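Local coordinates for uncharacterized protein Q7W7N7_BORPA (Bordetella parapertussis 12822, PDB 3CPK), which is of unknown function but carries an Xcc1710-like domain of the DUF498/DUF598 family, folded as a compact alpha/beta unit, at residues Q124-T129 against V140-L145; N12-T15 against Y21-V24; I52-L57 against V108-A113. One frame throughout, in Å; residues are numbered along the deposited sequence.

Contact 1 (Q124-T129 against V140-L145); sequences QAAART and VVVALL
This is helix-on-sheet packing in the buried centre of the fold, where Ala-126 and Ala-127 of helix 123-135 rest on Leu-144 and Val-142 of strand 140-144. Helix and strand run nearly antiparallel, at 161°, and their axes come within 8.7 Å. That close approach illustrates what small residues do on the inner side of a helix: methyl groups let the backbone settle near the sheet. One leucine branch carries most of the contact. CG of Leu-144 stands opposite its own carbonyl carbon (chi1 -47°), which puts the end of the side chain on the helix side, and the CD2 branch makes the contact. It meets the methyl of Ala-126 end to end, CD2 to CB 3.4 Å, a tight fit for two carbons. The same methyl also lies against the next residue, with CD2 3.6 Å from the backbone N of Ala-127 and 4.3 Å from its CB. Two residues back along the strand, CG2 of Val-142 lies more loosely against Ala-126, nearest its carbonyl O and 4.4 Å from its CB. The side chains meet through carbon alone, although CD2 and CG2 also lie against backbone atoms of the helix. Within the helix, Ala-125 O is gripped twice by Thr-129, through the backbone N and through OG1 at 2.8 Å, the hydroxyl oxygen lying 45° out of the carbonyl plane. On the exposed side, the guanidinium of Arg-128 folds back so that Gln-124 O lies over one of its faces. The strand is hydrogen-bonded through its backbone to Phe-35 on one side and to strand 91-95 on the other. Helix 123-135 is the connection of a beta-alpha-beta crossover from strand 117-121 to the parallel strand 140-144, with strand 91-95 between them, and Ala-127 also touches Tyr-17 of strand 14-18.

Contact 2 (N12-T15 against Y21-V24); sequences NTVT and YIEV
With chi1 at 163°, Val-14 holds CG1 opposite its backbone N, which carries this methyl toward the CG2 branch of Ile-22. In Ile-22, chi1 of -65° sets CG1 opposite the carbonyl carbon, which leaves CG2 opposite the backbone N and facing Val-14. The two side chains meet at a slant, Val-14 CG1 to Ile-22 CG2 4.2 Å. Val-14 faces Val-24 as an antiparallel non-hydrogen-bonded pair, their CA atoms 4.3 Å apart. As is usual beside such a pair, the alpha hydrogens point at carbonyls across the gap: Val-24 CA lies 3.5 Å from Thr-13 O, and Val-14 CA is at the same distance from Glu-23 O. CG1 of Val-24 also lies against the Thr-13 carbonyl, 3.6 Å from its O. The bond across these segments runs from Thr-15 N to Glu-23 O, 2.6 Å long but bent, with an angle of 130° at the hydrogen. The hydroxyl of Thr-15 turns to a different partner, the backbone N of Gln-26. Val-14 reaches Asn-131 of helix 123-135, while Val-24 packs on Ile-33 and Phe-35. Glu-23 pairs through its backbone with both Thr-15 and Ala-16, and Thr-15 has helix-like torsions, consistent with a classic beta bulge in the antiparallel hairpin of strands 14-18 and 21-24.

Contact 3 (I52-L57 against V108-A113); sequences ITASLL and VRPLLA
The methyl of Ala-54 overlaps the outer edge of the Pro-110 ring, CB lying 4.0 Å from CG and 4.2 Å from CD. The two helices, 54-61 and 105-112, form the layer on one side of the mixed sheet in an alpha/beta fold, the side that faces away from helix 123-135. The second touch lies one turn further along the first helix. There CD1 of Leu-111 ends on CB of Leu-57, at 4.0 Å; the leucine chain is stretched beyond CB, with chi2 -178°, and this extension spans the gap. Both leucines continue down to the sheet, meeting at Leu-92, with Val-94 added under Leu-57 and Val-118 under Leu-111, so the pair joins the two helices to one patch of the strands. Pro-110 has no amide hydrogen to give to the preceding turn, which fits the kink of its helix there. The start of helix 54-61, from which Ala-54 projects, is fixed by an N-cap: Thr-53 OG1 accepts the backbone N-H of Leu-56, 3.1 Å from OG1 to N, with an angle of 147° at the hydrogen.

In the fold
The three contacts step across the molecule in layers. Contacts 1 and 2 have centres about 9 Å apart and merge into one apolar region: CB of Ala-127 lies 3.7 Å from CG1 of Val-14, and CD1 of Leu-144 lies 4.1 Å from CG2 of Ile-22. The first touch sets helix 123-135 against the hairpin, and the second joins the hairpin directly to strand 140-144. Contact 3 lies beyond the sheet, about 16 Å from contact 1 between centres, yet the two meet where CD1 of Leu-145 lies 3.7 Å from CD1 of Ile-52. Contacts 2 and 3, about 24 Å apart between centres, do not touch and flank the centre of the chain on opposite sides.

Contact 1 (Q124-T129 against V140-L145)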
# COMPACT_ATOMS: atom_id res chain seq x y z
N GLN A 124 -0.26 4.96 -9.09
CA GLN A 124 1.09 5.43 -9.43
C GLN A 124 1.62 6.41 -8.36
O GLN A 124 2.82 6.48 -8.10
CB GLN A 124 1.14 6.09 -10.81
CG GLN A 124 0.36 5.38 -11.93
CD GLN A 124 0.80 3.94 -12.21
OE1 GLN A 124 1.96 3.68 -12.55
NE2 GLN A 124 -0.13 3.01 -12.09
N ALA A 125 0.71 7.15 -7.74
CA ALA A 125 1.09 8.10 -6.69
C ALA A 125 1.36 7.38 -5.38
O ALA A 125 2.30 7.71 -4.65
CB ALA A 125 -0.01 9.14 -6.51
N ALA A 126 0.53 6.39 -5.06
CA ALA A 126 0.71 5.61 -3.84
C ALA A 126 2.12 5.01 -3.84
O ALA A 126 2.88 5.15 -2.88
CB ALA A 126 -0.33 4.50 -3.76
N ALA A 127 2.47 4.37 -4.95
CA ALA A 127 3.77 3.73 -5.14
C ALA A 127 4.91 4.72 -4.94
O ALA A 127 5.89 4.45 -4.24
CB ALA A 127 3.84 3.11 -6.54
N ARG A 128 4.77 5.86 -5.59
CA ARG A 128 5.75 6.93 -5.53
C ARG A 128 5.79 7.57 -4.14
O ARG A 128 6.85 7.96 -3.65
CB ARG A 128 5.36 7.95 -6.59
CG ARG A 128 6.07 9.28 -6.53
CD ARG A 128 5.32 10.21 -7.46
NE ARG A 128 4.98 9.52 -8.70
CZ ARG A 128 3.80 9.58 -9.31
NH1 ARG A 128 2.82 10.31 -8.80
NH2 ARG A 128 3.60 8.88 -10.42
N THR A 129 4.63 7.67 -3.49
CA THR A 129 4.62 8.25 -2.15
C THR A 129 5.24 7.27 -1.16
O THR A 129 5.80 7.66 -0.14
CB THR A 129 3.18 8.62 -1.70
OG1 THR A 129 2.63 9.60 -2.59
CG2 THR A 129 3.20 9.21 -0.32
N VAL A 140 6.14 2.88 7.15
CA VAL A 140 5.06 2.89 6.18
C VAL A 140 4.71 1.55 5.51
O VAL A 140 5.58 0.74 5.25
CB VAL A 140 5.42 3.90 5.06
CG1 VAL A 140 6.65 3.40 4.31
CG2 VAL A 140 4.23 4.10 4.11
N VAL A 141 3.42 1.34 5.26
CA VAL A 141 2.95 0.14 4.56
C VAL A 141 2.18 0.67 3.36
O VAL A 141 1.59 1.74 3.43
CB VAL A 141 1.95 -0.73 5.38
CG1 VAL A 141 1.50 -1.91 4.54
CG2 VAL A 141 2.58 -1.23 6.66
N VAL A 142 2.19 -0.07 2.27
CA VAL A 142 1.44 0.34 1.10
C VAL A 142 0.66 -0.83 0.51
O VAL A 142 1.13 -1.95 0.44
CB VAL A 142 2.36 0.95 0.01
CG1 VAL A 142 3.29 -0.12 -0.56
CG2 VAL A 142 1.51 1.57 -1.10
N ALA A 143 -0.57 -0.52 0.10
CA ALA A 143 -1.48 -1.48 -0.52
C ALA A 143 -1.81 -0.86 -1.88
O ALA A 143 -2.21 0.30 -1.94
CB ALA A 143 -2.74 -1.62 0.32
N LEU A 144 -1.64 -1.63 -2.95
CA LEU A 144 -1.86 -1.14 -4.31
C LEU A 144 -2.67 -2.04 -5.23
O LEU A 144 -2.39 -3.24 -5.35
CB LEU A 144 -0.52 -0.91 -5.00
CG LEU A 144 0.61 -0.15 -4.30
CD1 LEU A 144 1.94 -0.71 -4.79
CD2 LEU A 144 0.50 1.34 -4.55
N LEU A 145 -3.66 -1.45 -5.90
CA LEU A 145 -4.50 -2.13 -6.88
C LEU A 145 -3.87 -1.63 -8.18
O LEU A 145 -3.85 -0.44 -8.44
CB LEU A 145 -5.95 -1.65 -6.79
CG LEU A 145 -6.71 -1.88 -5.48
CD1 LEU A 145 -7.84 -0.86 -5.36
CD2 LEU A 145 -7.25 -3.31 -5.41

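Contact 2 (N12-T15 against Y21-V24)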
# COMPACT_ATOMS: atom_id res chain seq x y z
N ASN A 12 12.16 -2.99 0.46
CA ASN A 12 11.28 -3.10 -0.69
C ASN A 12 11.11 -1.73 -1.34
O ASN A 12 10.72 -0.74 -0.71
CB ASN A 12 9.92 -3.68 -0.28
CG ASN A 12 9.99 -5.17 0.03
OD1 ASN A 12 10.62 -5.94 -0.70
ND2 ASN A 12 9.32 -5.58 1.11
N THR A 13 11.38 -1.71 -2.63
CA THR A 13 11.34 -0.50 -3.41
C THR A 13 10.55 -0.64 -4.70
O THR A 13 10.75 -1.59 -5.47
CB THR A 13 12.78 -0.09 -3.72
OG1 THR A 13 13.49 0.07 -2.48
CG2 THR A 13 12.83 1.20 -4.52
N VAL A 14 9.65 0.32 -4.93
CA VAL A 14 8.86 0.35 -6.14
C VAL A 14 9.83 0.78 -7.23
O VAL A 14 10.28 1.93 -7.29
CB VAL A 14 7.71 1.37 -6.04
CG1 VAL A 14 7.18 1.69 -7.42
CG2 VAL A 14 6.59 0.80 -5.16
N THR A 15 10.17 -0.17 -8.09
CA THR A 15 11.14 0.04 -9.16
C THR A 15 10.65 0.81 -10.39
O THR A 15 11.36 1.66 -10.92
CB THR A 15 11.71 -1.32 -9.61
OG1 THR A 15 12.50 -1.88 -8.56
CG2 THR A 15 12.57 -1.16 -10.84
N TYR A 21 0.56 -2.29 -14.22
CA TYR A 21 1.53 -2.96 -13.36
C TYR A 21 2.39 -2.05 -12.51
O TYR A 21 2.64 -0.90 -12.85
CB TYR A 21 2.47 -3.83 -14.20
CG TYR A 21 3.51 -3.03 -14.96
CD1 TYR A 21 4.69 -2.61 -14.34
CD2 TYR A 21 3.30 -2.68 -16.29
CE1 TYR A 21 5.63 -1.85 -15.03
CE2 TYR A 21 4.24 -1.92 -16.99
CZ TYR A 21 5.40 -1.51 -16.35
OH TYR A 21 6.32 -0.75 -17.05
N ILE A 22 2.84 -2.61 -11.39
CA ILE A 22 3.75 -1.92 -10.51
C ILE A 22 4.94 -2.86 -10.50
O ILE A 22 4.78 -4.08 -10.46
CB ILE A 22 3.19 -1.79 -9.08
CG1 ILE A 22 1.95 -0.90 -9.09
CG2 ILE A 22 4.25 -1.19 -8.15
CD1 ILE A 22 2.19 0.49 -9.68
N GLU A 23 6.14 -2.31 -10.58
CA GLU A 23 7.33 -3.13 -10.54
C GLU A 23 7.96 -2.90 -9.18
O GLU A 23 8.27 -1.77 -8.80
CB GLU A 23 8.30 -2.71 -11.65
CG GLU A 23 9.54 -3.59 -11.74
CD GLU A 23 10.45 -3.21 -12.89
OE1 GLU A 23 11.52 -2.63 -12.64
OE2 GLU A 23 10.08 -3.48 -14.06
N VAL A 24 8.11 -3.97 -8.42
CA VAL A 24 8.71 -3.86 -7.11
C VAL A 24 9.97 -4.70 -7.09
O VAL A 24 9.95 -5.87 -7.48
CB VAL A 24 7.73 -4.34 -6.02
CG1 VAL A 24 8.30 -4.04 -4.63
CG2 VAL A 24 6.40 -3.66 -6.20

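Contact 3 (I52-L57 against V108-A113)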
# COMPACT_ATOMS: atom_id res chain seq x y z
N ILE A 52 -12.94 -2.92 -1.09
CA ILE A 52 -11.92 -2.65 -0.08
C ILE A 52 -12.64 -2.50 1.25
O ILE A 52 -13.54 -1.66 1.39
CB ILE A 52 -11.14 -1.35 -0.39
CG1 ILE A 52 -10.14 -1.61 -1.51
CG2 ILE A 52 -10.44 -0.86 0.87
CD1 ILE A 52 -9.50 -0.37 -2.08
N THR A 53 -12.24 -3.29 2.24
CA THR A 53 -12.87 -3.26 3.56
C THR A 53 -11.86 -3.05 4.67
O THR A 53 -10.69 -3.40 4.53
CB THR A 53 -13.61 -4.58 3.84
OG1 THR A 53 -12.68 -5.53 4.38
CG2 THR A 53 -14.19 -5.15 2.55
N ALA A 54 -12.31 -2.48 5.78
CA ALA A 54 -11.44 -2.23 6.93
C ALA A 54 -10.71 -3.51 7.30
O ALA A 54 -9.56 -3.47 7.73
CB ALA A 54 -12.27 -1.75 8.11
N SER A 55 -11.38 -4.63 7.12
CA SER A 55 -10.80 -5.93 7.42
C SER A 55 -9.60 -6.18 6.51
O SER A 55 -8.59 -6.74 6.93
CB SER A 55 -11.85 -7.03 7.22
OG SER A 55 -11.35 -8.29 7.62
N LEU A 56 -9.72 -5.75 5.27
CA LEU A 56 -8.66 -5.90 4.29
C LEU A 56 -7.54 -4.89 4.54
O LEU A 56 -6.36 -5.21 4.40
CB LEU A 56 -9.23 -5.72 2.89
CG LEU A 56 -9.76 -7.00 2.26
CD1 LEU A 56 -10.51 -6.68 0.99
CD2 LEU A 56 -8.59 -7.94 1.98
N LEU A 57 -7.92 -3.68 4.91
CA LEU A 57 -6.95 -2.62 5.18
C LEU A 57 -6.07 -2.96 6.37
O LEU A 57 -4.88 -2.65 6.38
CB LEU A 57 -7.69 -1.30 5.44
CG LEU A 57 -7.73 -0.23 4.35
CD1 LEU A 57 -7.29 -0.78 2.99
CD2 LEU A 57 -9.14 0.33 4.30
N VAL A 108 -11.75 3.04 7.25
CA VAL A 108 -10.64 3.67 7.93
C VAL A 108 -10.65 3.88 9.44
O VAL A 108 -9.60 4.12 10.02
CB VAL A 108 -10.37 5.02 7.20
CG1 VAL A 108 -9.49 5.94 8.03
CG2 VAL A 108 -9.72 4.73 5.85
N ARG A 109 -11.79 3.78 10.11
CA ARG A 109 -11.77 4.00 11.56
C ARG A 109 -10.97 3.00 12.41
O ARG A 109 -10.14 3.41 13.22
CB ARG A 109 -13.18 4.13 12.12
CG ARG A 109 -13.61 5.56 12.16
CD ARG A 109 -15.03 5.71 12.58
NE ARG A 109 -15.44 7.11 12.49
CZ ARG A 109 -16.69 7.52 12.59
NH1 ARG A 109 -17.66 6.63 12.79
NH2 ARG A 109 -16.98 8.81 12.49
N PRO A 110 -11.21 1.69 12.24
CA PRO A 110 -10.44 0.75 13.05
C PRO A 110 -8.96 1.13 13.11
O PRO A 110 -8.36 1.17 14.18
CB PRO A 110 -10.67 -0.57 12.33
CG PRO A 110 -12.07 -0.42 11.83
CD PRO A 110 -12.08 0.99 11.28
N LEU A 111 -8.38 1.41 11.95
CA LEU A 111 -6.98 1.79 11.87
C LEU A 111 -6.65 3.03 12.69
O LEU A 111 -5.64 3.05 13.40
CB LEU A 111 -6.59 2.02 10.41
CG LEU A 111 -6.38 0.74 9.60
CD1 LEU A 111 -5.95 1.08 8.19
CD2 LEU A 111 -5.33 -0.10 10.29
N LEU A 112 -7.47 4.07 12.57
CA LEU A 112 -7.23 5.29 13.33
C LEU A 112 -7.33 4.90 14.80
O LEU A 112 -6.64 5.46 15.66
CB LEU A 112 -8.28 6.35 13.00
CG LEU A 112 -8.56 6.64 11.53
CD1 LEU A 112 -9.62 7.73 11.42
CD2 LEU A 112 -7.28 7.07 10.81
N ALA A 113 -8.20 3.94 15.08
CA ALA A 113 -8.40 3.46 16.44
C ALA A 113 -7.06 2.96 16.96
O ALA A 113 -6.87 2.78 18.17
CB ALA A 113 -9.43 2.33 16.45